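Local coordinates for tyrocidine synthase 2 (PDB 6TA8), which is a synthase, represented here by a chain of the condensation-domain family with a mixed alpha/beta fold, at residues F255-P260 against H458-I463; P260-L265 against A425-G430; H268-Y273 against N278-T283; Y273-N278 against Q345-L350; L285-K290 against E337-Q342. All blocks are in the same frame, centred on the assembly; numbering follows the deposited sequence.

Contact 1 of 5, residues F255-P260 against H458-I463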
# COMPACT_ATOMS: atom_id res chain seq x y z
N PHE A 255 9.21 15.48 -2.56
CA PHE A 255 10.59 15.81 -2.89
C PHE A 255 11.29 14.55 -3.35
O PHE A 255 10.97 13.44 -2.91
CB PHE A 255 11.34 16.46 -1.71
CG PHE A 255 11.74 15.49 -0.63
CD1 PHE A 255 12.99 14.88 -0.66
CD2 PHE A 255 10.89 15.21 0.42
CE1 PHE A 255 13.37 14.00 0.34
CE2 PHE A 255 11.26 14.33 1.42
CZ PHE A 255 12.50 13.73 1.38
N ALA A 256 12.26 14.72 -4.25
CA ALA A 256 12.98 13.60 -4.84
C ALA A 256 14.48 13.82 -4.72
O ALA A 256 14.95 14.95 -4.58
CB ALA A 256 12.60 13.40 -6.32
N LEU A 257 15.22 12.72 -4.76
CA LEU A 257 16.67 12.74 -4.74
C LEU A 257 17.21 12.47 -6.14
O LEU A 257 16.58 11.80 -6.95
CB LEU A 257 17.22 11.70 -3.76
CG LEU A 257 16.82 11.84 -2.29
CD1 LEU A 257 17.56 10.82 -1.44
CD2 LEU A 257 17.08 13.25 -1.79
N THR A 258 18.40 13.01 -6.41
CA THR A 258 19.05 12.78 -7.69
C THR A 258 19.46 11.31 -7.81
O THR A 258 19.63 10.60 -6.82
CB THR A 258 20.27 13.69 -7.84
OG1 THR A 258 21.25 13.35 -6.85
CG2 THR A 258 19.88 15.15 -7.68
N VAL A 259 19.63 10.87 -9.06
CA VAL A 259 19.95 9.47 -9.32
C VAL A 259 21.37 9.10 -8.88
O VAL A 259 21.63 7.91 -8.66
CB VAL A 259 19.72 9.11 -10.81
CG1 VAL A 259 18.42 9.71 -11.30
CG2 VAL A 259 20.88 9.53 -11.69
N PRO A 260 22.33 10.03 -8.73
CA PRO A 260 23.56 9.65 -8.03
C PRO A 260 23.38 9.51 -6.53
O PRO A 260 24.04 8.67 -5.91
CB PRO A 260 24.54 10.78 -8.38
CG PRO A 260 23.97 11.42 -9.59
CD PRO A 260 22.50 11.34 -9.38
N HIS A 458 18.55 15.10 6.54
CA HIS A 458 19.01 13.94 7.30
C HIS A 458 19.26 12.72 6.42
O HIS A 458 20.12 11.91 6.74
CB HIS A 458 18.01 13.58 8.39
CG HIS A 458 17.99 14.55 9.53
ND1 HIS A 458 17.03 15.53 9.67
CD2 HIS A 458 18.82 14.70 10.59
CE1 HIS A 458 17.26 16.23 10.76
NE2 HIS A 458 18.35 15.75 11.34
N LEU A 459 18.52 12.58 5.32
CA LEU A 459 18.80 11.52 4.36
C LEU A 459 20.16 11.73 3.70
O LEU A 459 20.96 10.80 3.58
CB LEU A 459 17.70 11.44 3.31
CG LEU A 459 16.40 10.74 3.71
CD1 LEU A 459 15.38 10.83 2.59
CD2 LEU A 459 16.67 9.29 4.08
N LEU A 460 20.43 12.97 3.28
CA LEU A 460 21.74 13.28 2.70
C LEU A 460 22.85 13.16 3.73
O LEU A 460 23.98 12.81 3.39
CB LEU A 460 21.72 14.68 2.09
CG LEU A 460 20.65 14.94 1.03
CD1 LEU A 460 20.61 16.41 0.66
CD2 LEU A 460 20.89 14.08 -0.20
N GLY A 461 22.55 13.46 5.00
CA GLY A 461 23.56 13.33 6.04
C GLY A 461 23.91 11.90 6.36
O GLY A 461 25.04 11.60 6.75
N ILE A 462 22.95 10.98 6.19
CA ILE A 462 23.21 9.57 6.48
C ILE A 462 24.02 8.93 5.37
O ILE A 462 24.98 8.20 5.64
CB ILE A 462 21.88 8.83 6.72
CG1 ILE A 462 21.29 9.22 8.08
CG2 ILE A 462 22.09 7.33 6.65
CD1 ILE A 462 19.96 8.56 8.38
N ILE A 463 23.66 9.19 4.11
CA ILE A 463 24.38 8.56 3.00
C ILE A 463 25.81 9.08 2.92
O ILE A 463 26.72 8.33 2.55
CB ILE A 463 23.62 8.78 1.68
CG1 ILE A 463 23.44 10.27 1.39
CG2 ILE A 463 22.27 8.08 1.72
CD1 ILE A 463 23.58 10.63 -0.08
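The Phe255 ring meets Leu459 at its edge: Leu459 CD1 lies near the ring plane, 4.3 Å from Phe255 CZ, and neither face of the ring is taken by helix 445-466 within residues 458-463. Elsewhere the ring also touches Ile434 of the adjoining strand and Ala452 and Arg456, earlier turns of that helix. The second pair is purely aliphatic. Leu257 CD2 and Leu460 CD2 approach to 4.2 Å, each leucine extending from a CG that stands anti to its own carbonyl carbon (chi1 -60° and -56°), so that two branch ends meet across a backbone separation of 9.0 Å between the CA atoms of Leu257 and Leu460. Through these two pairs the end of strand 250-256, an outermost strand of the six-stranded sheet, and the loop after it meet helix 445-466. Immediately after the strand end, Thr258 becomes the N-cap of helix 259-267; its hydroxyl caps a backbone N of the first turn while Gln261 OE1 accepts from Thr258 N, the reciprocal pattern of a capping box. No hydrogen bond or charge pair crosses the interface, which implies adhesion by burial of hydrocarbon, with no directional bond across it.

Contact 2 of 5, residues P260-L265 against A425-G430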
# COMPACT_ATOMS: atom_id res chain seq x y z
N PRO A 260 22.33 10.03 -8.73
CA PRO A 260 23.56 9.65 -8.03
C PRO A 260 23.38 9.51 -6.53
O PRO A 260 24.04 8.67 -5.91
CB PRO A 260 24.54 10.78 -8.38
CG PRO A 260 23.97 11.42 -9.59
CD PRO A 260 22.50 11.34 -9.38
N GLN A 261 22.50 10.31 -5.93
CA GLN A 261 22.24 10.18 -4.50
C GLN A 261 21.48 8.90 -4.18
O GLN A 261 21.67 8.33 -3.10
CB GLN A 261 21.47 11.40 -3.98
CG GLN A 261 22.29 12.67 -3.88
CD GLN A 261 21.41 13.90 -3.73
OE1 GLN A 261 20.22 13.87 -4.02
NE2 GLN A 261 22.01 15.00 -3.27
N THR A 262 20.63 8.45 -5.10
CA THR A 262 19.82 7.26 -4.84
C THR A 262 20.65 5.98 -4.94
O THR A 262 20.54 5.09 -4.09
CB THR A 262 18.64 7.20 -5.81
OG1 THR A 262 17.97 8.46 -5.83
CG2 THR A 262 17.66 6.12 -5.38
N GLU A 263 21.49 5.87 -5.98
CA GLU A 263 22.32 4.67 -6.13
C GLU A 263 23.35 4.56 -5.01
O GLU A 263 23.72 3.45 -4.62
CB GLU A 263 23.00 4.67 -7.49
CG GLU A 263 22.25 3.88 -8.56
CD GLU A 263 22.27 2.39 -8.30
OE1 GLU A 263 23.33 1.87 -7.91
OE2 GLU A 263 21.22 1.74 -8.48
N ASN A 264 23.84 5.70 -4.50
CA ASN A 264 24.66 5.67 -3.30
C ASN A 264 23.89 5.08 -2.13
O ASN A 264 24.43 4.30 -1.34
CB ASN A 264 25.17 7.07 -2.97
CG ASN A 264 26.29 7.53 -3.88
OD1 ASN A 264 26.51 6.95 -4.95
ND2 ASN A 264 27.00 8.57 -3.47
N LEU A 265 22.61 5.45 -2.00
CA LEU A 265 21.76 4.89 -0.96
C LEU A 265 21.44 3.42 -1.20
O LEU A 265 21.11 2.71 -0.24
CB LEU A 265 20.47 5.71 -0.86
CG LEU A 265 19.57 5.54 0.37
CD1 LEU A 265 18.98 6.87 0.78
CD2 LEU A 265 18.47 4.54 0.09
N ALA A 425 7.09 6.23 0.29
CA ALA A 425 8.47 6.19 -0.20
C ALA A 425 8.55 5.18 -1.34
O ALA A 425 8.22 4.01 -1.15
CB ALA A 425 9.44 5.82 0.92
N MET A 426 8.99 5.65 -2.51
CA MET A 426 9.13 4.78 -3.67
C MET A 426 10.31 5.26 -4.50
O MET A 426 10.69 6.43 -4.45
CB MET A 426 7.85 4.77 -4.52
CG MET A 426 7.54 6.09 -5.20
SD MET A 426 6.05 6.03 -6.21
CE MET A 426 6.46 4.71 -7.35
N ILE A 427 10.89 4.33 -5.25
CA ILE A 427 12.02 4.62 -6.13
C ILE A 427 11.54 4.43 -7.57
O ILE A 427 11.15 3.33 -7.96
CB ILE A 427 13.22 3.72 -5.83
CG1 ILE A 427 13.76 4.01 -4.43
CG2 ILE A 427 14.31 3.92 -6.88
CD1 ILE A 427 15.03 3.25 -4.10
N GLU A 428 11.56 5.52 -8.34
CA GLU A 428 11.11 5.50 -9.73
C GLU A 428 12.13 6.23 -10.59
O GLU A 428 12.54 7.34 -10.25
CB GLU A 428 9.73 6.14 -9.87
CG GLU A 428 9.26 6.31 -11.31
CD GLU A 428 7.76 6.24 -11.44
OE1 GLU A 428 7.11 5.58 -10.60
OE2 GLU A 428 7.22 6.84 -12.40
N ASP A 429 12.52 5.59 -11.70
CA ASP A 429 13.51 6.15 -12.62
C ASP A 429 14.81 6.47 -11.89
O ASP A 429 15.45 7.50 -12.14
CB ASP A 429 12.97 7.38 -13.35
CG ASP A 429 11.77 7.06 -14.22
OD1 ASP A 429 10.66 7.53 -13.90
OD2 ASP A 429 11.94 6.35 -15.23
N GLY A 430 15.21 5.59 -10.98
CA GLY A 430 16.44 5.79 -10.23
C GLY A 430 16.41 6.94 -9.26
O GLY A 430 17.47 7.41 -8.84
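Thr262 and Ile427 pass each other in opposite directions, the side chain of the helix running one way and that of the strand the other. Both CB atoms point toward the opposing segment, and the meeting falls at the methyl of one and the far end of the other: Thr262 CG2 rests 4.1 Å from Ile427 CD1. The threonine methyl reaches this place because it stands anti to the backbone N, with OG1 set beside that N (chi1 -49°). The same side chain has a second neighbour, the carbonyl of Gly430. Thr262 CB is 3.3 Å from Gly430 O, and Thr262 OG1 lies 3.2 Å from that oxygen without being hydrogen-bonded to it. The hydroxyl is engaged elsewhere: it donates to the carbonyl oxygen of the N-cap residue, Thr258 O, and accepts from Leu432 N, so its polar end ties the helix to the strand just beyond the turn. Asp429 and Gly430 both have positive phi, and with their psi values they form a type I' turn, the usual link of a tight two-residue beta hairpin. The backbones come close here, Thr262 CA and Gly430 CA being 6.5 Å apart. In the wider fold, helix 259-267 lies against the hairpin of strands 421-428 and 431-439, with Leu265 touching Leu432; Ile427 also packs on Tyr387 of strand 383-390, while Gln261 and Leu265 meet Leu460 and Ile463 of helix 445-466, which also packs on helix 259-267.

Contact 3 of 5, residues H268-Y273 against N278-T283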
# COMPACT_ATOMS: atom_id res chain seq x y z
N HIS A 268 26.07 1.71 -1.91
CA HIS A 268 27.32 2.09 -1.26
C HIS A 268 27.19 2.42 0.22
O HIS A 268 28.21 2.70 0.86
CB HIS A 268 27.95 3.29 -1.98
CG HIS A 268 28.18 3.07 -3.44
ND1 HIS A 268 27.17 3.14 -4.38
CD2 HIS A 268 29.31 2.77 -4.13
CE1 HIS A 268 27.66 2.90 -5.58
NE2 HIS A 268 28.96 2.67 -5.46
N VAL A 269 25.99 2.40 0.80
CA VAL A 269 25.80 2.76 2.20
C VAL A 269 25.21 1.63 3.03
O VAL A 269 25.19 1.76 4.27
CB VAL A 269 24.93 4.02 2.35
CG1 VAL A 269 25.50 5.17 1.53
CG2 VAL A 269 23.49 3.72 1.95
N HIS A 270 24.74 0.55 2.42
CA HIS A 270 24.05 -0.48 3.18
C HIS A 270 25.00 -1.27 4.07
O HIS A 270 24.83 -1.33 5.29
CB HIS A 270 23.30 -1.42 2.23
CG HIS A 270 21.94 -0.92 1.84
ND1 HIS A 270 21.34 0.16 2.45
CD2 HIS A 270 21.06 -1.35 0.90
CE1 HIS A 270 20.16 0.38 1.90
NE2 HIS A 270 19.97 -0.53 0.96
N HIS A 271 26.03 -1.86 3.47
CA HIS A 271 26.86 -2.86 4.15
C HIS A 271 27.89 -2.25 5.10
O HIS A 271 28.75 -2.99 5.60
CB HIS A 271 27.56 -3.74 3.11
CG HIS A 271 26.61 -4.48 2.22
ND1 HIS A 271 27.04 -5.27 1.17
CD2 HIS A 271 25.26 -4.56 2.22
CE1 HIS A 271 25.99 -5.80 0.56
NE2 HIS A 271 24.90 -5.39 1.19
N ALA A 272 27.84 -0.95 5.36
CA ALA A 272 28.68 -0.38 6.42
C ALA A 272 28.05 -0.61 7.79
O ALA A 272 28.77 -0.87 8.76
CB ALA A 272 28.90 1.11 6.17
N TYR A 273 26.73 -0.51 7.88
CA TYR A 273 25.97 -0.94 9.04
C TYR A 273 25.19 -2.22 8.77
O TYR A 273 24.55 -2.74 9.69
CB TYR A 273 25.01 0.16 9.50
CG TYR A 273 25.69 1.38 10.08
CD1 TYR A 273 26.13 2.41 9.27
CD2 TYR A 273 25.87 1.51 11.45
CE1 TYR A 273 26.75 3.53 9.80
CE2 TYR A 273 26.48 2.62 12.00
CZ TYR A 273 26.92 3.63 11.16
OH TYR A 273 27.53 4.74 11.70
N ASN A 278 14.34 0.13 5.22
CA ASN A 278 13.47 0.67 6.26
C ASN A 278 14.24 1.21 7.46
O ASN A 278 13.71 2.05 8.20
CB ASN A 278 12.48 -0.40 6.72
CG ASN A 278 11.23 -0.45 5.86
OD1 ASN A 278 10.58 0.58 5.63
ND2 ASN A 278 10.89 -1.63 5.38
N ASP A 279 15.49 0.77 7.66
CA ASP A 279 16.27 1.26 8.79
C ASP A 279 16.69 2.71 8.59
O ASP A 279 16.54 3.54 9.49
CB ASP A 279 17.49 0.37 9.01
CG ASP A 279 17.13 -1.02 9.51
OD1 ASP A 279 16.08 -1.15 10.18
OD2 ASP A 279 17.89 -1.97 9.23
N LEU A 280 17.22 3.03 7.40
CA LEU A 280 17.72 4.37 7.15
C LEU A 280 16.59 5.37 6.95
O LEU A 280 16.70 6.53 7.36
CB LEU A 280 18.64 4.36 5.93
CG LEU A 280 19.79 3.35 5.97
CD1 LEU A 280 20.60 3.41 4.69
CD2 LEU A 280 20.67 3.59 7.18
N LEU A 281 15.48 4.95 6.34
CA LEU A 281 14.37 5.86 6.09
C LEU A 281 13.65 6.24 7.38
O LEU A 281 13.16 7.36 7.50
CB LEU A 281 13.39 5.25 5.10
CG LEU A 281 13.88 5.13 3.65
CD1 LEU A 281 12.76 4.61 2.75
CD2 LEU A 281 14.40 6.46 3.15
N LEU A 282 13.58 5.31 8.34
CA LEU A 282 12.91 5.62 9.60
C LEU A 282 13.82 6.39 10.56
O LEU A 282 13.32 7.15 11.40
CB LEU A 282 12.42 4.33 10.27
CG LEU A 282 11.21 3.66 9.62
CD1 LEU A 282 10.75 2.46 10.43
CD2 LEU A 282 10.07 4.66 9.44
N THR A 283 15.13 6.21 10.44
CA THR A 283 16.06 6.97 11.27
C THR A 283 16.03 8.45 10.91
O THR A 283 15.90 9.31 11.78
CB THR A 283 17.48 6.41 11.13
OG1 THR A 283 17.48 5.03 11.50
CG2 THR A 283 18.44 7.17 12.03
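Val269 and His270 both lean on Leu280, joining the short connection after helix 259-267 to the first turns of helix 277-293, a tight chain reversal within the alpha/beta fold of the condensation domain. The apolar part is a single pair, Val269 CG2 against Leu280 CD1 at 4.0 Å. CG2 takes the crowded position between the valine's backbone N and carbonyl carbon. The aromatic part uses that same leucine methyl, which sits at the edge of the His270 ring, near its plane, with Leu280 CD1 4.0 Å from His270 ND1. This ring nitrogen is buried by the contact and has no partner in the model. One methyl thus serves two neighbours, while helix 445-466 adds Ile462 against Leu280 and Cys466 against Val269. No hydrogen bond crosses between the two segments; Tyr273 OH is bonded instead to His465 NE2. Tyr273 N bonds weakly to His270 O in the loosely formed turn 270-273. On the regularly bonded helix 277-293, Thr283 OG1 donates to Asp279 O at 2.7 Å, tilted 28° from the carbonyl plane, and Thr283 N reaches Asp279 O at 3.2 Å from the opposite face.

Contact 4 of 5, residues Y273-N278 against Q345-L350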
# COMPACT_ATOMS: atom_id res chain seq x y z
N TYR A 273 26.73 -0.51 7.88
CA TYR A 273 25.97 -0.94 9.04
C TYR A 273 25.19 -2.22 8.77
O TYR A 273 24.55 -2.74 9.69
CB TYR A 273 25.01 0.16 9.50
CG TYR A 273 25.69 1.38 10.08
CD1 TYR A 273 26.13 2.41 9.27
CD2 TYR A 273 25.87 1.51 11.45
CE1 TYR A 273 26.75 3.53 9.80
CE2 TYR A 273 26.48 2.62 12.00
CZ TYR A 273 26.92 3.63 11.16
OH TYR A 273 27.53 4.74 11.70
N HIS A 274 25.25 -2.73 7.54
CA HIS A 274 24.45 -3.87 7.08
C HIS A 274 22.99 -3.72 7.51
O HIS A 274 22.43 -4.54 8.23
CB HIS A 274 25.05 -5.19 7.55
CG HIS A 274 25.75 -5.95 6.46
ND1 HIS A 274 25.08 -6.61 5.46
CD2 HIS A 274 27.07 -6.12 6.21
CE1 HIS A 274 25.95 -7.17 4.64
NE2 HIS A 274 27.17 -6.89 5.07
N THR A 275 22.40 -2.63 7.04
CA THR A 275 21.01 -2.31 7.29
C THR A 275 20.16 -2.71 6.09
O THR A 275 20.63 -3.30 5.12
CB THR A 275 20.85 -0.81 7.59
OG1 THR A 275 21.45 -0.05 6.53
CG2 THR A 275 21.50 -0.46 8.91
N GLU A 276 18.88 -2.37 6.16
CA GLU A 276 17.97 -2.46 5.03
C GLU A 276 17.38 -1.08 4.78
O GLU A 276 17.72 -0.10 5.45
CB GLU A 276 16.88 -3.51 5.29
CG GLU A 276 17.40 -4.86 5.76
CD GLU A 276 18.03 -5.69 4.64
OE1 GLU A 276 18.20 -5.16 3.52
OE2 GLU A 276 18.36 -6.87 4.89
N MET A 277 16.49 -1.00 3.78
CA MET A 277 15.95 0.30 3.39
C MET A 277 15.15 0.93 4.52
O MET A 277 15.26 2.14 4.77
CB MET A 277 15.08 0.15 2.15
CG MET A 277 14.42 1.44 1.72
SD MET A 277 15.60 2.62 1.04
CE MET A 277 16.22 1.69 -0.36
N ASN A 278 14.34 0.13 5.22
CA ASN A 278 13.47 0.67 6.26
C ASN A 278 14.24 1.21 7.46
O ASN A 278 13.71 2.05 8.20
CB ASN A 278 12.48 -0.40 6.72
CG ASN A 278 11.23 -0.45 5.86
OD1 ASN A 278 10.58 0.58 5.63
ND2 ASN A 278 10.89 -1.63 5.38
N GLN A 345 20.49 2.27 16.93
CA GLN A 345 19.33 2.26 17.81
C GLN A 345 18.07 1.85 17.05
O GLN A 345 17.30 1.00 17.52
CB GLN A 345 19.15 3.63 18.46
CG GLN A 345 17.76 3.88 19.02
CD GLN A 345 17.66 3.53 20.48
OE1 GLN A 345 18.67 3.48 21.19
NE2 GLN A 345 16.44 3.29 20.95
N THR A 346 17.86 2.43 15.87
CA THR A 346 16.66 2.12 15.10
C THR A 346 16.78 0.75 14.43
O THR A 346 15.80 0.00 14.37
CB THR A 346 16.42 3.22 14.06
OG1 THR A 346 16.06 4.43 14.73
CG2 THR A 346 15.30 2.83 13.11
N LYS A 347 17.97 0.42 13.92
CA LYS A 347 18.16 -0.87 13.27
C LYS A 347 17.85 -2.02 14.22
O LYS A 347 17.14 -2.97 13.86
CB LYS A 347 19.59 -0.98 12.73
CG LYS A 347 20.20 -2.37 12.79
CD LYS A 347 19.67 -3.27 11.69
CE LYS A 347 20.45 -4.58 11.64
NZ LYS A 347 20.60 -5.20 12.98
N GLU A 348 18.36 -1.95 15.45
CA GLU A 348 18.05 -2.97 16.44
C GLU A 348 16.66 -2.81 17.02
O GLU A 348 16.14 -3.76 17.62
CB GLU A 348 19.10 -2.95 17.56
CG GLU A 348 20.53 -3.16 17.08
CD GLU A 348 20.72 -4.45 16.32
OE1 GLU A 348 20.07 -5.46 16.67
OE2 GLU A 348 21.52 -4.47 15.36
N ASN A 349 16.04 -1.64 16.87
CA ASN A 349 14.67 -1.45 17.33
C ASN A 349 13.70 -2.29 16.50
O ASN A 349 12.78 -2.90 17.05
CB ASN A 349 14.30 0.03 17.27
CG ASN A 349 12.83 0.28 17.54
OD1 ASN A 349 12.21 -0.41 18.36
ND2 ASN A 349 12.26 1.26 16.86
N LEU A 350 13.90 -2.33 15.18
CA LEU A 350 13.00 -3.08 14.31
C LEU A 350 13.30 -4.58 14.33
O LEU A 350 12.39 -5.39 14.10
CB LEU A 350 13.09 -2.55 12.88
CG LEU A 350 12.61 -1.10 12.71
CD1 LEU A 350 13.10 -0.53 11.39
CD2 LEU A 350 11.10 -1.01 12.80
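The backbone of Thr275 runs closest to Lys347, the two CA atoms 6.8 Å apart, where the chain leaves turn 270-273 through His274 with positive phi and enters helix 277-293 at the N-cap residue Glu276. Lys347 takes part in two of the three closest pairs. Its chain is bent at chi2 (77°) and chi4, and this curl brings Lys347 CE to 3.9 Å from His274 O. Nearer the backbone, Lys347 CB is 4.3 Å from the methyl Thr275 CG2, an approach that follows from where the two main chains lie. The ammonium group turns to its own helix, where Lys347 NZ forms a salt bridge with Glu348 OE2 at 2.7 Å. The nitrogen meets that oxygen from above the carboxylate, 48° out of its plane. Further along, Leu350 CD1 comes to 4.1 Å from Asn278 O, a hydrocarbon end resting on a first-turn carbonyl. Asp279 OD2 accepts from Glu276 N, and the same side chain also touches both Lys347 and Leu350. His274 is exposed and Asn278 partly so, whereas Thr275 is buried. The bond from Asp279 back to the N-cap N is one arm of a capping box, and the arrangement is that of a capped helix start packed against a second helix of the fold.

Contact 5 of 5, residues L285-K290 against E337-Q342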
# COMPACT_ATOMS: atom_id res chain seq x y z
N LEU A 285 13.61 9.86 9.49
CA LEU A 285 12.26 10.34 9.77
C LEU A 285 12.12 10.78 11.22
O LEU A 285 11.49 11.81 11.51
CB LEU A 285 11.23 9.26 9.43
CG LEU A 285 9.77 9.62 9.71
CD1 LEU A 285 9.36 10.85 8.93
CD2 LEU A 285 8.86 8.44 9.39
N GLY A 286 12.70 10.02 12.15
CA GLY A 286 12.63 10.40 13.55
C GLY A 286 13.34 11.70 13.84
O GLY A 286 12.84 12.54 14.59
N LEU A 287 14.52 11.90 13.24
CA LEU A 287 15.23 13.15 13.41
C LEU A 287 14.51 14.31 12.74
O LEU A 287 14.60 15.45 13.21
CB LEU A 287 16.65 13.03 12.85
CG LEU A 287 17.43 11.79 13.28
CD1 LEU A 287 18.74 11.72 12.52
CD2 LEU A 287 17.68 11.79 14.78
N ALA A 288 13.78 14.04 11.65
CA ALA A 288 13.02 15.09 10.99
C ALA A 288 11.91 15.62 11.89
O ALA A 288 11.75 16.83 12.04
CB ALA A 288 12.46 14.57 9.67
N VAL A 289 11.14 14.71 12.49
CA VAL A 289 10.08 15.12 13.41
C VAL A 289 10.66 15.83 14.62
O VAL A 289 10.03 16.73 15.19
CB VAL A 289 9.24 13.89 13.83
CG1 VAL A 289 8.09 14.31 14.74
CG2 VAL A 289 8.71 13.17 12.60
N LYS A 290 11.88 15.46 15.03
CA LYS A 290 12.52 16.13 16.16
C LYS A 290 12.85 17.58 15.83
O LYS A 290 12.58 18.49 16.62
CB LYS A 290 13.77 15.36 16.58
CG LYS A 290 14.55 16.02 17.71
CD LYS A 290 15.78 15.21 18.08
CE LYS A 290 16.59 15.90 19.17
NZ LYS A 290 15.79 16.12 20.41
N GLU A 337 22.62 13.44 18.38
CA GLU A 337 23.95 13.87 17.96
C GLU A 337 24.76 12.71 17.40
O GLU A 337 25.44 12.86 16.37
CB GLU A 337 24.69 14.52 19.13
CG GLU A 337 23.85 15.41 20.05
CD GLU A 337 22.97 14.64 21.02
OE1 GLU A 337 22.08 13.90 20.55
OE2 GLU A 337 23.17 14.76 22.24
N ASP A 338 24.70 11.55 18.05
CA ASP A 338 25.45 10.37 17.63
C ASP A 338 24.63 9.64 16.58
O ASP A 338 23.77 8.81 16.89
CB ASP A 338 25.77 9.48 18.83
CG ASP A 338 26.94 8.56 18.58
OD1 ASP A 338 27.31 8.36 17.40
OD2 ASP A 338 27.50 8.03 19.56
N LEU A 339 24.91 9.94 15.31
CA LEU A 339 24.22 9.29 14.19
C LEU A 339 24.58 7.81 14.10
O LEU A 339 23.70 6.99 13.82
CB LEU A 339 24.53 10.00 12.87
CG LEU A 339 23.34 10.14 11.93
CD1 LEU A 339 22.26 10.98 12.57
CD2 LEU A 339 23.76 10.72 10.59
N PRO A 340 25.85 7.41 14.30
CA PRO A 340 26.13 5.97 14.43
C PRO A 340 25.30 5.30 15.51
O PRO A 340 24.71 4.24 15.26
CB PRO A 340 27.63 5.94 14.75
CG PRO A 340 28.17 7.14 14.08
CD PRO A 340 27.10 8.19 14.20
N TYR A 341 25.21 5.90 16.69
CA TYR A 341 24.37 5.34 17.75
C TYR A 341 22.89 5.44 17.39
O TYR A 341 22.09 4.62 17.84
CB TYR A 341 24.66 6.05 19.07
CG TYR A 341 23.64 5.80 20.16
CD1 TYR A 341 23.63 4.60 20.86
CD2 TYR A 341 22.71 6.77 20.50
CE1 TYR A 341 22.70 4.37 21.87
CE2 TYR A 341 21.78 6.54 21.51
CZ TYR A 341 21.78 5.34 22.18
OH TYR A 341 20.86 5.12 23.18
N GLN A 342 22.52 6.43 16.57
CA GLN A 342 21.12 6.59 16.19
C GLN A 342 20.68 5.51 15.21
O GLN A 342 19.60 4.93 15.36
CB GLN A 342 20.89 7.98 15.59
CG GLN A 342 19.43 8.35 15.42
CD GLN A 342 18.77 8.71 16.73
OE1 GLN A 342 19.41 9.25 17.63
NE2 GLN A 342 17.48 8.42 16.85
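Leu287 is set against Leu339 and Gln342 by three torsions: its CG stands anti to the carbonyl carbon (chi1 -48°), Gln342 has CG anti to the backbone N (chi1 -168°), and the glutamine chain then bends at chi2 (75°). The result is a helix-helix packing contact of the alpha/beta fold, in which the middle of helix 277-293 meets the N-terminal turn of helix 339-351, with the CA atoms of Leu287 and Gln342 9.2 Å apart. The two branches of Leu287 divide the work. CD1 meets Leu339 CD1 at 3.6 Å, the two leucines crossing at a slant. Leu339 also rests on Ile462 of helix 445-466, and Leu287 on His458 of that helix, so the cluster is closed by a third helix. The turn that brings Leu339 here begins at the N-cap Asp338, whose OD1 accepts weakly from Tyr341 N at 3.3 Å. Gln342 and Leu287 run antiparallel alongside one another, and the polar end of the glutamine is occupied elsewhere: NE2 donates to Asp332 O at the end of strand 325-332, which probably holds the amide flat against the leucine. Leu287 CD2 lies over the face of that amide, 3.8 Å from Gln342 CD and 4.0 Å from Gln342 NE2.

Contacts 1, 2, 3 and 5 are buried, whereas contact 4 lies at the surface, where its lysine is paired with Glu348 of its own helix. Contacts 1 and 2 share helix 259-267 and reach the same six-stranded sheet, one through an outer strand and hydrocarbon alone, the other through a hairpin turn beside a threonine whose hydroxyl is bonded nearby. Contacts 3 to 5 use helix 277-293, the last two with helix 339-351. Helix 445-466 of contact 1 also supplies side chains around contacts 2, 3 and 5. The buried contacts rest mainly on methyl groups, with a histidine edge in contact 3 and an amide face in contact 5, while the surface one uses a bent lysine.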